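Local coordinates for 450aa long hypothetical fmu protein (Pyrococcus horikoshii, PDB 2YXL) that probably methylates cytosine at carbon 5 in RNA, and binds the S-adenosylmethionine analogue sinefungin, at residues K154-V165 and T173-N181; D59-V70 and R91-H100. All blocks are in the same frame, centred on the assembly; numbering follows the deposited sequence.

Contact 1: K154-V165 and T173-N181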
loop_
_atom_site.group_PDB
_atom_site.type_symbol
_atom_site.label_atom_id
_atom_site.label_comp_id
_atom_site.label_asym_id
_atom_site.label_seq_id
_atom_site.Cartn_x
_atom_site.Cartn_y
_atom_site.Cartn_z
ATOM N N LYS A 154 20.530 -5.141 8.282
ATOM C CA LYS A 154 19.752 -5.946 9.225
ATOM C C LYS A 154 18.257 -5.637 9.172
ATOM O O LYS A 154 17.431 -6.550 9.234
ATOM C CB LYS A 154 20.280 -5.810 10.658
ATOM C CG LYS A 154 21.353 -6.829 11.013
ATOM C CD LYS A 154 21.400 -7.096 12.516
ATOM C CE LYS A 154 22.357 -8.236 12.846
ATOM N NZ LYS A 154 22.361 -8.570 14.299
ATOM N N TYR A 155 17.912 -4.356 9.060
ATOM C CA TYR A 155 16.511 -3.948 9.020
ATOM C C TYR A 155 15.965 -3.827 7.600
ATOM O O TYR A 155 14.753 -3.713 7.411
ATOM C CB TYR A 155 16.298 -2.629 9.770
ATOM C CG TYR A 155 16.541 -2.685 11.266
ATOM C CD1 TYR A 155 16.808 -1.520 11.981
ATOM C CD2 TYR A 155 16.508 -3.892 11.968
ATOM C CE1 TYR A 155 17.031 -1.551 13.355
ATOM C CE2 TYR A 155 16.735 -3.934 13.341
ATOM C CZ TYR A 155 16.995 -2.758 14.027
ATOM O OH TYR A 155 17.221 -2.779 15.383
ATOM N N LEU A 156 16.862 -3.860 6.614
ATOM C CA LEU A 156 16.518 -3.626 5.205
ATOM C C LEU A 156 15.795 -2.285 5.044
ATOM O O LEU A 156 14.712 -2.211 4.464
ATOM C CB LEU A 156 15.702 -4.793 4.618
ATOM C CG LEU A 156 16.225 -6.230 4.791
ATOM C CD1 LEU A 156 15.231 -7.245 4.237
ATOM C CD2 LEU A 156 17.597 -6.427 4.158
ATOM N N ALA A 157 16.410 -1.231 5.574
ATOM C CA ALA A 157 15.801 0.099 5.621
ATOM C C ALA A 157 16.869 1.194 5.647
ATOM O O ALA A 157 17.976 0.959 6.137
ATOM C CB ALA A 157 14.891 0.217 6.844
ATOM N N PRO A 158 16.543 2.397 5.124
ATOM C CA PRO A 158 17.520 3.488 5.177
ATOM C C PRO A 158 17.722 3.989 6.604
ATOM O O PRO A 158 16.796 3.933 7.417
ATOM C CB PRO A 158 16.886 4.576 4.307
ATOM C CG PRO A 158 15.432 4.299 4.352
ATOM C CD PRO A 158 15.286 2.811 4.473
ATOM N N SER A 159 18.928 4.470 6.887
ATOM C CA SER A 159 19.332 4.884 8.232
ATOM C C SER A 159 18.418 5.937 8.867
ATOM O O SER A 159 18.149 5.880 10.068
ATOM C CB SER A 159 20.781 5.380 8.219
ATOM O OG SER A 159 21.309 5.437 9.533
ATOM N N TRP A 160 17.946 6.887 8.059
ATOM C CA TRP A 160 17.057 7.949 8.544
ATOM C C TRP A 160 15.723 7.393 9.040
ATOM O O TRP A 160 15.174 7.891 10.025
ATOM C CB TRP A 160 16.831 9.026 7.472
ATOM C CG TRP A 160 15.815 8.664 6.413
ATOM C CD1 TRP A 160 16.065 8.092 5.200
ATOM C CD2 TRP A 160 14.392 8.855 6.480
ATOM N NE1 TRP A 160 14.890 7.912 4.507
ATOM C CE2 TRP A 160 13.848 8.371 5.271
ATOM C CE3 TRP A 160 13.526 9.387 7.449
ATOM C CZ2 TRP A 160 12.474 8.403 4.998
ATOM C CZ3 TRP A 160 12.160 9.418 7.180
ATOM C CH2 TRP A 160 11.649 8.928 5.963
ATOM N N LEU A 161 15.212 6.369 8.353
ATOM C CA LEU A 161 13.953 5.732 8.724
ATOM C C LEU A 161 14.130 4.934 10.009
ATOM O O LEU A 161 13.319 5.048 10.928
ATOM C CB LEU A 161 13.445 4.814 7.608
ATOM C CG LEU A 161 11.944 4.756 7.272
ATOM C CD1 LEU A 161 11.575 3.368 6.769
ATOM C CD2 LEU A 161 11.022 5.160 8.426
ATOM N N ILE A 162 15.197 4.136 10.063
ATOM C CA ILE A 162 15.544 3.358 11.255
ATOM C C ILE A 162 15.619 4.259 12.485
ATOM O O ILE A 162 15.079 3.926 13.543
ATOM C CB ILE A 162 16.885 2.606 11.070
ATOM C CG1 ILE A 162 16.765 1.577 9.939
ATOM C CG2 ILE A 162 17.329 1.953 12.381
ATOM C CD1 ILE A 162 18.085 0.957 9.504
ATOM N N GLU A 163 16.281 5.404 12.326
ATOM C CA GLU A 163 16.409 6.391 13.390
ATOM C C GLU A 163 15.041 6.947 13.789
ATOM O O GLU A 163 14.713 7.019 14.975
ATOM C CB GLU A 163 17.346 7.522 12.947
ATOM C CG GLU A 163 18.072 8.231 14.091
ATOM C CD GLU A 163 19.068 7.330 14.815
ATOM O OE1 GLU A 163 19.118 7.387 16.065
ATOM O OE2 GLU A 163 19.792 6.563 14.141
ATOM N N ARG A 164 14.246 7.315 12.786
ATOM C CA ARG A 164 12.916 7.888 12.998
ATOM C C ARG A 164 11.951 6.905 13.670
ATOM O O ARG A 164 11.143 7.309 14.506
ATOM C CB ARG A 164 12.341 8.395 11.669
ATOM C CG ARG A 164 11.198 9.397 11.789
ATOM C CD ARG A 164 11.672 10.758 12.282
ATOM N NE ARG A 164 10.619 11.766 12.176
ATOM C CZ ARG A 164 10.511 12.642 11.179
ATOM N NH1 ARG A 164 11.397 12.653 10.188
ATOM N NH2 ARG A 164 9.515 13.517 11.176
ATOM N N VAL A 165 12.040 5.624 13.310
ATOM C CA VAL A 165 11.241 4.575 13.953
ATOM C C VAL A 165 11.677 4.374 15.411
ATOM O O VAL A 165 10.831 4.240 16.301
ATOM C CB VAL A 165 11.278 3.234 13.160
ATOM C CG1 VAL A 165 10.578 2.116 13.928
ATOM C CG2 VAL A 165 10.634 3.398 11.788
ATOM N N THR A 173 11.476 -1.431 17.904
ATOM C CA THR A 173 11.962 -1.121 16.552
ATOM C C THR A 173 12.337 -2.370 15.749
ATOM O O THR A 173 11.966 -2.492 14.580
ATOM C CB THR A 173 13.153 -0.127 16.585
ATOM O OG1 THR A 173 12.778 1.042 17.321
ATOM C CG2 THR A 173 13.569 0.292 15.179
ATOM N N GLU A 174 13.065 -3.291 16.380
ATOM C CA GLU A 174 13.480 -4.534 15.728
ATOM C C GLU A 174 12.278 -5.388 15.310
ATOM O O GLU A 174 12.237 -5.898 14.191
ATOM C CB GLU A 174 14.430 -5.332 16.630
ATOM C CG GLU A 174 15.084 -6.534 15.949
ATOM C CD GLU A 174 16.175 -7.190 16.785
ATOM O OE1 GLU A 174 17.142 -7.706 16.186
ATOM O OE2 GLU A 174 16.076 -7.197 18.032
ATOM N N ASP A 175 11.304 -5.523 16.208
ATOM C CA ASP A 175 10.085 -6.288 15.933
ATOM C C ASP A 175 9.255 -5.679 14.802
ATOM O O ASP A 175 8.691 -6.411 13.978
ATOM C CB ASP A 175 9.236 -6.436 17.198
ATOM C CG ASP A 175 9.815 -7.441 18.179
ATOM O OD1 ASP A 175 10.376 -8.466 17.733
ATOM O OD2 ASP A 175 9.697 -7.210 19.402
ATOM N N PHE A 176 9.194 -4.347 14.768
ATOM C CA PHE A 176 8.502 -3.621 13.703
ATOM C C PHE A 176 9.074 -3.974 12.337
ATOM O O PHE A 176 8.329 -4.323 11.417
ATOM C CB PHE A 176 8.578 -2.108 13.926
ATOM C CG PHE A 176 8.089 -1.295 12.754
ATOM C CD1 PHE A 176 8.988 -0.773 11.828
ATOM C CD2 PHE A 176 6.727 -1.060 12.571
ATOM C CE1 PHE A 176 8.540 -0.027 10.740
ATOM C CE2 PHE A 176 6.270 -0.315 11.486
ATOM C CZ PHE A 176 7.181 0.204 10.568
ATOM N N PHE A 177 10.395 -3.880 12.210
ATOM C CA PHE A 177 11.050 -4.187 10.944
ATOM C C PHE A 177 10.969 -5.669 10.593
ATOM O O PHE A 177 10.858 -6.014 9.423
ATOM C CB PHE A 177 12.485 -3.652 10.900
ATOM C CG PHE A 177 12.561 -2.168 10.675
ATOM C CD1 PHE A 177 12.914 -1.309 11.711
ATOM C CD2 PHE A 177 12.248 -1.623 9.433
ATOM C CE1 PHE A 177 12.972 0.068 11.509
ATOM C CE2 PHE A 177 12.298 -0.249 9.225
ATOM C CZ PHE A 177 12.665 0.599 10.266
ATOM N N ARG A 178 10.992 -6.533 11.603
ATOM C CA ARG A 178 10.729 -7.956 11.391
ATOM C C ARG A 178 9.353 -8.193 10.764
ATOM O O ARG A 178 9.244 -8.903 9.765
ATOM C CB ARG A 178 10.893 -8.759 12.685
ATOM C CG ARG A 178 12.313 -9.263 12.905
ATOM C CD ARG A 178 12.356 -10.413 13.897
ATOM N NE ARG A 178 12.263 -9.949 15.281
ATOM C CZ ARG A 178 13.302 -9.818 16.106
ATOM N NH1 ARG A 178 14.531 -10.119 15.696
ATOM N NH2 ARG A 178 13.110 -9.386 17.349
ATOM N N SER A 179 8.319 -7.575 11.334
ATOM C CA SER A 179 6.955 -7.716 10.817
ATOM C C SER A 179 6.739 -7.148 9.408
ATOM O O SER A 179 5.915 -7.669 8.659
ATOM C CB SER A 179 5.934 -7.120 11.784
ATOM O OG SER A 179 6.065 -5.712 11.868
ATOM N N VAL A 180 7.465 -6.089 9.048
ATOM C CA VAL A 180 7.375 -5.540 7.685
ATOM C C VAL A 180 8.360 -6.206 6.713
ATOM O O VAL A 180 8.361 -5.908 5.518
ATOM C CB VAL A 180 7.489 -3.976 7.631
ATOM C CG1 VAL A 180 6.361 -3.317 8.420
ATOM C CG2 VAL A 180 8.856 -3.489 8.105
ATOM N N ASN A 181 9.177 -7.122 7.235
ATOM C CA ASN A 181 10.120 -7.885 6.413
ATOM C C ASN A 181 9.707 -9.326 6.112
ATOM O O ASN A 181 10.320 -9.971 5.262
ATOM C CB ASN A 181 11.526 -7.863 7.026
ATOM C CG ASN A 181 12.207 -6.511 6.882
ATOM O OD1 ASN A 181 11.779 -5.661 6.101
ATOM N ND2 ASN A 181 13.272 -6.305 7.647
HETATM O O HOH W 1 14.588 -7.309 10.034
#
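F177 packs against Y155, in the last turn of helix 147-155. The two rings are nearly parallel (7°) but displaced, with the centroids 5.1 Å apart, so there is little ring-on-ring stacking. It is Y155 CB that sits over the F177 face, 4.2 Å from the ring centroid, a CH-pi contact. The opposite face of F177 is covered by CD1 of its neighbour F176. Around the ring, A157 CB comes to 3.6 Å from F177 CE2, L161 CD1 stands at the edge, and V165 CG2 reaches F177 CZ at 3.8 Å. V165 CG1 is anti to its backbone N (chi1 173°), which sends it to T173 CG2 and F176 CD1.

N181 adds the polar link. Its ND2 donates to Y155 O at 3.0 Å, almost straight at 177°, from above the carbonyl plane. A water bridges the same ND2 to K154 O. N181 OD1 is bonded to R353, so both ends of the amide are held. L156, with positive phi, turns the chain out of the helix here, and P158 stands at the N-cap position of helix 159-169. The end of helix 147-155 and helix 159-169 both pack on helix 173-181, in the family's ferredoxin-like region. The F176 side chain lies about 11 Å from that of C390, the predicted nucleophile.

Contact 2: D59-V70 and R91-H100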
loop_
_atom_site.group_PDB
_atom_site.type_symbol
_atom_site.label_atom_id
_atom_site.label_comp_id
_atom_site.label_asym_id
_atom_site.label_seq_id
_atom_site.Cartn_x
_atom_site.Cartn_y
_atom_site.Cartn_z
ATOM N N ASP A 59 11.151 -9.202 -2.786
ATOM C CA ASP A 59 12.524 -9.174 -2.295
ATOM C C ASP A 59 13.277 -7.975 -2.882
ATOM O O ASP A 59 14.041 -7.312 -2.176
ATOM C CB ASP A 59 13.242 -10.484 -2.635
ATOM C CG ASP A 59 14.493 -10.700 -1.806
ATOM O OD1 ASP A 59 14.406 -10.678 -0.563
ATOM O OD2 ASP A 59 15.568 -10.914 -2.398
ATOM N N ILE A 60 13.052 -7.701 -4.168
ATOM C CA ILE A 60 13.659 -6.550 -4.839
ATOM C C ILE A 60 13.097 -5.236 -4.274
ATOM O O ILE A 60 13.858 -4.322 -3.943
ATOM C CB ILE A 60 13.480 -6.604 -6.386
ATOM C CG1 ILE A 60 14.222 -7.812 -6.976
ATOM C CG2 ILE A 60 13.969 -5.308 -7.037
ATOM C CD1 ILE A 60 13.812 -8.187 -8.388
ATOM N N MET A 61 11.773 -5.152 -4.161
ATOM C CA MET A 61 11.122 -3.964 -3.609
ATOM C C MET A 61 11.634 -3.659 -2.203
ATOM O O MET A 61 11.982 -2.520 -1.896
ATOM C CB MET A 61 9.591 -4.121 -3.602
ATOM C CG MET A 61 8.951 -4.153 -4.990
ATOM S SD MET A 61 9.470 -2.763 -6.012
ATOM C CE MET A 61 8.526 -3.033 -7.507
ATOM N N LYS A 62 11.701 -4.696 -1.371
ATOM C CA LYS A 62 12.145 -4.582 0.016
ATOM C C LYS A 62 13.592 -4.097 0.152
ATOM O O LYS A 62 13.894 -3.293 1.033
ATOM C CB LYS A 62 11.946 -5.930 0.718
ATOM C CG LYS A 62 12.228 -5.962 2.208
ATOM C CD LYS A 62 11.591 -7.185 2.870
ATOM C CE LYS A 62 12.131 -8.509 2.317
ATOM N NZ LYS A 62 11.417 -9.695 2.899
ATOM N N LYS A 63 14.472 -4.572 -0.729
ATOM C CA LYS A 63 15.907 -4.285 -0.634
ATOM C C LYS A 63 16.395 -3.279 -1.686
ATOM O O LYS A 63 17.604 -3.111 -1.878
ATOM C CB LYS A 63 16.710 -5.582 -0.753
ATOM C CG LYS A 63 16.338 -6.640 0.263
ATOM C CD LYS A 63 16.953 -7.977 -0.101
ATOM C CE LYS A 63 16.645 -9.025 0.954
ATOM N NZ LYS A 63 17.077 -10.374 0.502
ATOM N N GLN A 64 15.447 -2.611 -2.343
ATOM C CA GLN A 64 15.718 -1.753 -3.499
ATOM C C GLN A 64 16.913 -0.824 -3.300
ATOM O O GLN A 64 17.822 -0.782 -4.139
ATOM C CB GLN A 64 14.471 -0.940 -3.851
ATOM C CG GLN A 64 14.442 -0.417 -5.275
ATOM C CD GLN A 64 13.382 0.648 -5.486
ATOM O OE1 GLN A 64 12.446 0.458 -6.262
ATOM N NE2 GLN A 64 13.524 1.775 -4.795
ATOM N N GLY A 65 16.907 -0.096 -2.186
ATOM C CA GLY A 65 17.957 0.870 -1.876
ATOM C C GLY A 65 19.321 0.242 -1.678
ATOM O O GLY A 65 20.345 0.846 -1.996
ATOM N N LEU A 66 19.330 -0.978 -1.150
ATOM C CA LEU A 66 20.569 -1.706 -0.922
ATOM C C LEU A 66 21.092 -2.292 -2.233
ATOM O O LEU A 66 22.294 -2.235 -2.516
ATOM C CB LEU A 66 20.363 -2.788 0.141
ATOM C CG LEU A 66 20.033 -2.280 1.552
ATOM C CD1 LEU A 66 19.404 -3.375 2.415
ATOM C CD2 LEU A 66 21.264 -1.691 2.238
ATOM N N ILE A 67 20.176 -2.837 -3.033
ATOM C CA ILE A 67 20.485 -3.313 -4.380
ATOM C C ILE A 67 21.112 -2.192 -5.229
ATOM O O ILE A 67 22.129 -2.403 -5.898
ATOM C CB ILE A 67 19.223 -3.923 -5.061
ATOM C CG1 ILE A 67 18.887 -5.284 -4.428
ATOM C CG2 ILE A 67 19.414 -4.058 -6.569
ATOM C CD1 ILE A 67 17.499 -5.829 -4.754
ATOM N N ASP A 68 20.513 -1.002 -5.168
ATOM C CA ASP A 68 21.007 0.168 -5.898
ATOM C C ASP A 68 22.434 0.552 -5.502
ATOM O O ASP A 68 23.249 0.864 -6.372
ATOM C CB ASP A 68 20.059 1.367 -5.729
ATOM C CG ASP A 68 18.732 1.192 -6.479
ATOM O OD1 ASP A 68 18.576 0.206 -7.240
ATOM O OD2 ASP A 68 17.839 2.052 -6.306
ATOM N N LYS A 69 22.736 0.515 -4.201
ATOM C CA LYS A 69 24.101 0.764 -3.715
ATOM C C LYS A 69 25.116 -0.223 -4.290
ATOM O O LYS A 69 26.257 0.154 -4.564
ATOM C CB LYS A 69 24.173 0.731 -2.188
ATOM C CG LYS A 69 23.617 1.966 -1.502
ATOM C CD LYS A 69 24.010 2.003 -0.027
ATOM C CE LYS A 69 23.043 2.850 0.793
ATOM N NZ LYS A 69 22.979 4.268 0.329
ATOM N N VAL A 70 24.697 -1.476 -4.467
ATOM C CA VAL A 70 25.537 -2.494 -5.097
ATOM C C VAL A 70 25.747 -2.176 -6.578
ATOM O O VAL A 70 26.872 -2.248 -7.082
ATOM C CB VAL A 70 24.953 -3.926 -4.926
ATOM C CG1 VAL A 70 25.698 -4.932 -5.805
ATOM C CG2 VAL A 70 24.997 -4.357 -3.461
ATOM N N ARG A 91 18.587 -4.571 -11.328
ATOM C CA ARG A 91 18.005 -4.884 -10.021
ATOM C C ARG A 91 17.642 -6.367 -9.899
ATOM O O ARG A 91 17.931 -7.012 -8.887
ATOM C CB ARG A 91 16.778 -4.008 -9.751
ATOM C CG ARG A 91 17.114 -2.577 -9.366
ATOM C CD ARG A 91 15.890 -1.674 -9.375
ATOM N NE ARG A 91 16.188 -0.382 -8.752
ATOM C CZ ARG A 91 15.351 0.652 -8.695
ATOM N NH1 ARG A 91 14.136 0.582 -9.230
ATOM N NH2 ARG A 91 15.738 1.770 -8.099
ATOM N N VAL A 92 17.017 -6.897 -10.945
ATOM C CA VAL A 92 16.642 -8.298 -11.014
ATOM C C VAL A 92 17.879 -9.204 -10.927
ATOM O O VAL A 92 17.895 -10.172 -10.152
ATOM C CB VAL A 92 15.824 -8.581 -12.303
ATOM C CG1 VAL A 92 15.724 -10.078 -12.588
ATOM C CG2 VAL A 92 14.436 -7.956 -12.198
ATOM N N ALA A 93 18.910 -8.870 -11.703
ATOM C CA ALA A 93 20.134 -9.673 -11.763
ATOM C C ALA A 93 20.919 -9.658 -10.451
ATOM O O ALA A 93 21.393 -10.701 -10.000
ATOM C CB ALA A 93 21.018 -9.229 -12.926
ATOM N N VAL A 94 21.050 -8.479 -9.846
ATOM C CA VAL A 94 21.766 -8.329 -8.575
ATOM C C VAL A 94 21.057 -9.090 -7.452
ATOM O O VAL A 94 21.702 -9.768 -6.652
ATOM C CB VAL A 94 21.975 -6.831 -8.201
ATOM C CG1 VAL A 94 22.422 -6.675 -6.744
ATOM C CG2 VAL A 94 22.989 -6.183 -9.146
ATOM N N ASP A 95 19.730 -8.994 -7.415
ATOM C CA ASP A 95 18.933 -9.700 -6.415
ATOM C C ASP A 95 19.028 -11.220 -6.565
ATOM O O ASP A 95 19.146 -11.947 -5.573
ATOM C CB ASP A 95 17.472 -9.264 -6.494
ATOM C CG ASP A 95 16.651 -9.782 -5.341
ATOM O OD1 ASP A 95 15.758 -10.624 -5.576
ATOM O OD2 ASP A 95 16.904 -9.357 -4.195
ATOM N N ILE A 96 18.972 -11.690 -7.809
ATOM C CA ILE A 96 19.048 -13.119 -8.092
ATOM C C ILE A 96 20.440 -13.666 -7.757
ATOM O O ILE A 96 20.559 -14.726 -7.139
ATOM C CB ILE A 96 18.595 -13.445 -9.542
ATOM C CG1 ILE A 96 17.063 -13.417 -9.619
ATOM C CG2 ILE A 96 19.109 -14.803 -9.988
ATOM C CD1 ILE A 96 16.490 -13.475 -11.022
ATOM N N ALA A 97 21.477 -12.921 -8.137
ATOM C CA ALA A 97 22.863 -13.330 -7.893
ATOM C C ALA A 97 23.245 -13.329 -6.412
ATOM O O ALA A 97 23.951 -14.226 -5.954
ATOM C CB ALA A 97 23.829 -12.462 -8.689
ATOM N N LEU A 98 22.780 -12.329 -5.669
ATOM C CA LEU A 98 23.152 -12.189 -4.262
ATOM C C LEU A 98 22.344 -13.065 -3.314
ATOM O O LEU A 98 22.870 -13.525 -2.302
ATOM C CB LEU A 98 23.050 -10.730 -3.801
ATOM C CG LEU A 98 24.015 -9.668 -4.338
ATOM C CD1 LEU A 98 23.816 -8.370 -3.560
ATOM C CD2 LEU A 98 25.471 -10.116 -4.272
ATOM N N PHE A 99 21.074 -13.296 -3.637
ATOM C CA PHE A 99 20.153 -13.875 -2.658
ATOM C C PHE A 99 19.507 -15.217 -3.015
ATOM O O PHE A 99 19.180 -15.993 -2.123
ATOM C CB PHE A 99 19.063 -12.857 -2.293
ATOM C CG PHE A 99 19.600 -11.561 -1.751
ATOM C CD1 PHE A 99 20.171 -11.501 -0.481
ATOM C CD2 PHE A 99 19.529 -10.397 -2.508
ATOM C CE1 PHE A 99 20.670 -10.304 0.021
ATOM C CE2 PHE A 99 20.023 -9.193 -2.015
ATOM C CZ PHE A 99 20.596 -9.147 -0.750
ATOM N N HIS A 100 19.328 -15.494 -4.302
ATOM C CA HIS A 100 18.480 -16.617 -4.706
ATOM C C HIS A 100 19.187 -17.807 -5.350
ATOM O O HIS A 100 18.523 -18.734 -5.817
ATOM C CB HIS A 100 17.316 -16.125 -5.570
ATOM C CG HIS A 100 16.514 -15.039 -4.926
ATOM N ND1 HIS A 100 15.786 -15.237 -3.772
ATOM C CD2 HIS A 100 16.337 -13.739 -5.266
ATOM C CE1 HIS A 100 15.193 -14.107 -3.432
ATOM N NE2 HIS A 100 15.509 -13.184 -4.323
#
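R91 and D68 form the salt bridge of this contact, a side-on grip with one nitrogen to each oxygen. R91 NE donates to D68 OD1 at 2.9 Å and R91 NH2 to D68 OD2 at 2.8 Å. Both oxygens use their syn lone pairs. The R91 chain is extended from CG to NE, which carries the guanidinium alongside helix 47-75. Q64 CG lies over one guanidinium face, and the Q64 amide is stacked on it with the planes 13° apart. R91 NH1 also pairs with E26. With an alanine here, D68 and E26 would probably lose this positive partner and a gap would open among I60, Q64, I67 and D68.

A second polar group surrounds D59. Its OD2 lies 2.7 Å from D95 OD2, so two acids lie close together. K63 NZ binds D59 OD1 at 2.9 Å on the syn side. The same NZ stands over the F99 face, 3.5 Å from the ring centroid and 14° off its normal, a cation-pi contact. H100 NE2 gives a weak bond to D95 OD1.

Apolar contacts lie between and beside the polar groups. I67 CG2 packs on R91 and on V94 CG1. V70 CG1 meets V94 CG1 at 3.8 Å, and I60 CD1 meets V92 CG2. I67 CD1 lies against the D95 side chain, near CB and OD2. R91 and D95 act as knobs, each in a hole of four residues. The helices cross near a right angle, 95°.

The chemistry implies a buried crossing held by charge as well as by packing. The K63 ammonium, bonded to D59, would probably offset part of the negative charge of D59 and D95.

In the fold
From the N terminus, contact 2 comes first. It joins helix 47-75 to helix 84-99 within the N-terminal helical part and brings together segments 20 residues apart, most of them helical. Contact 1 follows, setting the end of helix 147-155 and helix 159-169 on helix 173-181. Seven residues lie between its segments, the last turn of helix 159-169 and a short link. The two are in series, so neither nests in nor crosses the other. They touch in space, with centres about 17 Å apart. N181 O probably accepts a hydrogen bond from K62 NZ, and L156 packs on K62, K63 and L66. Helix 47-75 thus ties the N-terminal helices to contact 1. Contact 1 also reaches the methyltransferase part through R353, E358 and H434.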